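Local structure of nuclease (Salmonella phage SETP3, 4QBN) at residues Ile45-Val50 with Arg72-Phe77. The protein is a virus-type replication-repair (VRR-NUC) nuclease that probably binds nucleic acids and hydrolyses their phosphodiester bonds with the help of magnesium. Numbering follows the deposited sequence.
Sequences IWFVEV and RGANVF. With SO4 (sulfate ion), chain E.
Ala74 meets Phe47 across the start of a parallel strand pair, its CB 4.4 Å from Phe47 CE2, a small apolar group suited to a buried spot beside a ring and beside Ile39 of the second subunit. Just before it, Gly73 ends the preceding helix in a Schellman motif, with a positive phi (100°) at which a CB would press against the carbonyl oxygen of Arg72, so the lack of a side chain suits the place. Asn75 follows, and its side chain reaches across to the neighbouring strand. Its ND2 donates to Ile45 O at 3.2 Å, with that oxygen lying in the amide plane, while a water accepts from Asn75 N and donates to the same Ile45 O, so that one water links the two backbones and Ile45 O receives two donors. Asn75 O then receives Phe47 N at 3.0 Å and also sits at the edge of the Phe47 ring. Val76 pairs with Phe47, and the two side chains share a face of the sheet, where Val76 CG2 lies 4.2 Å from Phe47 CB; a beta-branched residue suits an extended strand here. Phe77 N donates to Phe47 O at 2.9 Å, and Phe77 O accepts from Glu49 N (2.9 Å). On the other face, with CG anti to its carbonyl carbon (chi1 -60°), Phe77 brings CE2 to 3.7 Å from Trp46 CD2; its edge points at the face of the Trp46 five-membered ring, planes 70° apart. The pairing closes the beta-alpha-beta unit of strand 44-50, helix 60-71 and strand 75-79: Phe47 and Val76 pack against Phe69 of that helix, Trp46 and Phe77 against Leu88 and Tyr92 of helix 82-92, and strand 36-40 flanks strand 44-50 on its other side.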
ATOM      1  N   ILE A  45       1.964  -8.338  -3.009  1.00 18.58           N
ATOM      2  CA  ILE A  45       2.111  -6.908  -2.714  1.00 16.88           C
ATOM      3  C   ILE A  45       3.439  -6.736  -1.964  1.00 20.09           C
ATOM      4  O   ILE A  45       3.614  -7.393  -0.937  1.00 18.82           O
ATOM      5  CB  ILE A  45       1.012  -6.456  -1.753  1.00 21.54           C
ATOM      6  CG1 ILE A  45      -0.397  -6.810  -2.261  1.00 20.49           C
ATOM      7  CG2 ILE A  45       1.104  -4.937  -1.500  1.00 21.92           C
ATOM      8  CD1 ILE A  45      -0.729  -6.119  -3.547  1.00 25.31           C
ATOM      9  N   TRP A  46       4.321  -5.877  -2.441  1.00 16.34           N
ATOM     10  CA  TRP A  46       5.620  -5.657  -1.739  1.00 18.13           C
ATOM     11  C   TRP A  46       5.697  -4.195  -1.401  1.00 22.98           C
ATOM     12  O   TRP A  46       5.280  -3.343  -2.202  1.00 22.10           O
ATOM     13  CB  TRP A  46       6.815  -5.980  -2.640  1.00 18.22           C
ATOM     14  CG  TRP A  46       7.094  -7.476  -2.869  1.00 20.30           C
ATOM     15  CD1 TRP A  46       6.354  -8.535  -2.434  1.00 20.82           C
ATOM     16  CD2 TRP A  46       8.169  -8.007  -3.624  1.00 20.53           C
ATOM     17  NE1 TRP A  46       6.951  -9.748  -2.830  1.00 21.03           N
ATOM     18  CE2 TRP A  46       8.078  -9.432  -3.560  1.00 23.16           C
ATOM     19  CE3 TRP A  46       9.252  -7.402  -4.318  1.00 24.86           C
ATOM     20  CZ2 TRP A  46       9.029 -10.289  -4.157  1.00 26.39           C
ATOM     21  CZ3 TRP A  46      10.218  -8.275  -4.915  1.00 27.19           C
ATOM     22  CH2 TRP A  46      10.083  -9.685  -4.830  1.00 29.21           C
ATOM     23  N   PHE A  47       6.280  -3.913  -0.255  1.00 16.50           N
ATOM     24  CA  PHE A  47       6.568  -2.536   0.111  1.00 16.65           C
ATOM     25  C   PHE A  47       8.071  -2.477   0.130  1.00 23.55           C
ATOM     26  O   PHE A  47       8.706  -3.275   0.797  1.00 22.59           O
ATOM     27  CB  PHE A  47       6.010  -2.275   1.519  1.00 20.02           C
ATOM     28  CG  PHE A  47       4.501  -2.365   1.547  1.00 19.64           C
ATOM     29  CD1 PHE A  47       3.749  -1.232   1.206  1.00 20.37           C
ATOM     30  CD2 PHE A  47       3.869  -3.533   1.894  1.00 17.97           C
ATOM     31  CE1 PHE A  47       2.361  -1.312   1.197  1.00 18.12           C
ATOM     32  CE2 PHE A  47       2.467  -3.642   1.892  1.00 19.45           C
ATOM     33  CZ  PHE A  47       1.709  -2.488   1.540  1.00 20.24           C
ATOM     34  N   VAL A  48       8.634  -1.541  -0.594  1.00 19.11           N
ATOM     35  CA  VAL A  48      10.100  -1.529  -0.743  1.00 19.63           C
ATOM     36  C   VAL A  48      10.689  -0.182  -0.330  1.00 25.00           C
ATOM     37  O   VAL A  48      10.284   0.864  -0.833  1.00 24.89           O
ATOM     38  CB  VAL A  48      10.493  -1.843  -2.211  1.00 22.41           C
ATOM     39  CG1 VAL A  48      12.041  -1.745  -2.357  1.00 27.07           C
ATOM     40  CG2 VAL A  48      10.022  -3.255  -2.535  1.00 24.43           C
ATOM     41  N   GLU A  49      11.682  -0.204   0.578  1.00 23.37           N
ATOM     42  CA  GLU A  49      12.304   1.018   1.015  1.00 23.21           C
ATOM     43  C   GLU A  49      13.638   1.097   0.285  1.00 31.12           C
ATOM     44  O   GLU A  49      14.314   0.102   0.221  1.00 28.80           O
ATOM     45  CB  GLU A  49      12.542   0.947   2.529  1.00 24.40           C
ATOM     46  CG  GLU A  49      13.264   2.187   3.047  1.00 33.17           C
ATOM     47  CD  GLU A  49      12.331   3.428   3.255  1.00 70.10           C
ATOM     48  OE1 GLU A  49      11.103   3.322   3.010  1.00 61.34           O
ATOM     49  OE2 GLU A  49      12.840   4.525   3.616  1.00 67.97           O
ATOM     50  N   VAL A  50      14.003   2.237  -0.286  1.00 28.53           N
ATOM     51  CA  VAL A  50      15.241   2.298  -1.040  1.00 26.64           C
ATOM     52  C   VAL A  50      16.238   3.230  -0.383  1.00 35.26           C
ATOM     53  O   VAL A  50      15.875   4.363  -0.026  1.00 37.43           O
ATOM     54  CB  VAL A  50      14.970   2.774  -2.482  1.00 33.49           C
ATOM     55  CG1 VAL A  50      16.292   2.842  -3.237  1.00 39.30           C
ATOM     56  CG2 VAL A  50      13.975   1.856  -3.147  1.00 33.45           C
ATOM     57  N   ARG A  72       2.209  -8.342  11.072  1.00 24.23           N
ATOM     58  CA  ARG A  72       0.952  -8.749  10.439  1.00 22.70           C
ATOM     59  C   ARG A  72       1.129  -9.543   9.196  1.00 27.84           C
ATOM     60  O   ARG A  72       0.159  -9.852   8.520  1.00 29.33           O
ATOM     61  CB  ARG A  72       0.088  -7.489  10.136  1.00 23.65           C
ATOM     62  CG  ARG A  72      -0.352  -6.855  11.546  1.00 25.79           C
ATOM     63  CD  ARG A  72      -0.833  -5.416  11.432  1.00 26.49           C
ATOM     64  NE  ARG A  72      -1.383  -4.926  12.664  1.00 25.25           N
ATOM     65  CZ  ARG A  72      -0.674  -4.311  13.589  1.00 28.94           C
ATOM     66  NH1 ARG A  72       0.607  -4.135  13.402  1.00 26.78           N
ATOM     67  NH2 ARG A  72      -1.254  -3.848  14.673  1.00 32.19           N
ATOM     68  N   GLY A  73       2.370  -9.808   8.804  1.00 23.74           N
ATOM     69  CA  GLY A  73       2.594 -10.720   7.684  1.00 25.14           C
ATOM     70  C   GLY A  73       2.877 -10.056   6.361  1.00 27.48           C
ATOM     71  O   GLY A  73       2.958 -10.708   5.296  1.00 28.77           O
ATOM     72  N   ALA A  74       3.000  -8.732   6.373  1.00 19.83           N
ATOM     73  CA  ALA A  74       3.199  -8.049   5.073  1.00 18.39           C
ATOM     74  C   ALA A  74       4.656  -8.159   4.593  1.00 25.17           C
ATOM     75  O   ALA A  74       5.548  -8.415   5.405  1.00 23.28           O
ATOM     76  CB  ALA A  74       2.778  -6.530   5.196  1.00 22.77           C
ATOM     77  N   ASN A  75       4.904  -7.977   3.287  1.00 21.59           N
ATOM     78  CA  ASN A  75       6.256  -8.105   2.706  1.00 20.69           C
ATOM     79  C   ASN A  75       6.897  -6.744   2.664  1.00 22.80           C
ATOM     80  O   ASN A  75       6.421  -5.879   1.955  1.00 23.55           O
ATOM     81  CB  ASN A  75       6.140  -8.600   1.240  1.00 18.55           C
ATOM     82  CG  ASN A  75       5.541  -9.997   1.147  1.00 29.29           C
ATOM     83  OD1 ASN A  75       6.010 -10.870   1.850  1.00 27.87           O
ATOM     84  ND2 ASN A  75       4.489 -10.205   0.307  1.00 24.12           N
ATOM     85  N   VAL A  76       7.980  -6.523   3.426  1.00 18.21           N
ATOM     86  CA  VAL A  76       8.607  -5.205   3.414  1.00 18.35           C
ATOM     87  C   VAL A  76      10.088  -5.451   3.247  1.00 19.40           C
ATOM     88  O   VAL A  76      10.681  -6.216   4.020  1.00 21.98           O
ATOM     89  CB  VAL A  76       8.399  -4.502   4.760  1.00 23.51           C
ATOM     90  CG1 VAL A  76       9.110  -3.187   4.730  1.00 23.68           C
ATOM     91  CG2 VAL A  76       6.877  -4.348   5.052  1.00 24.21           C
ATOM     92  N   PHE A  77      10.690  -4.809   2.274  1.00 17.62           N
ATOM     93  CA  PHE A  77      12.104  -5.107   1.937  1.00 20.26           C
ATOM     94  C   PHE A  77      12.856  -3.836   1.861  1.00 21.95           C
ATOM     95  O   PHE A  77      12.288  -2.836   1.530  1.00 25.48           O
ATOM     96  CB  PHE A  77      12.181  -5.778   0.565  1.00 19.65           C
ATOM     97  CG  PHE A  77      11.423  -7.063   0.528  1.00 23.21           C
ATOM     98  CD1 PHE A  77      11.843  -8.156   1.285  1.00 24.37           C
ATOM     99  CD2 PHE A  77      10.260  -7.169  -0.227  1.00 24.99           C
ATOM    100  CE1 PHE A  77      11.129  -9.356   1.288  1.00 27.81           C
ATOM    101  CE2 PHE A  77       9.569  -8.380  -0.254  1.00 21.12           C
ATOM    102  CZ  PHE A  77      10.005  -9.460   0.504  1.00 24.54           C
TER
HETATM  103  S   SO4 E 103       1.808  -2.822  16.739  1.00 72.01           S
HETATM  104  O1  SO4 E 103       2.720  -2.060  17.598  1.00 77.10           O
HETATM  105  O2  SO4 E 103       1.432  -2.050  15.549  1.00 59.14           O
HETATM  106  O3  SO4 E 103       2.456  -4.083  16.380  1.00 69.30           O
HETATM  107  O4  SO4 E 103       0.575  -3.110  17.461  1.00 79.14           O
HETATM  108  O   HOH W   1       2.573  -7.390   1.663  1.00 22.40           O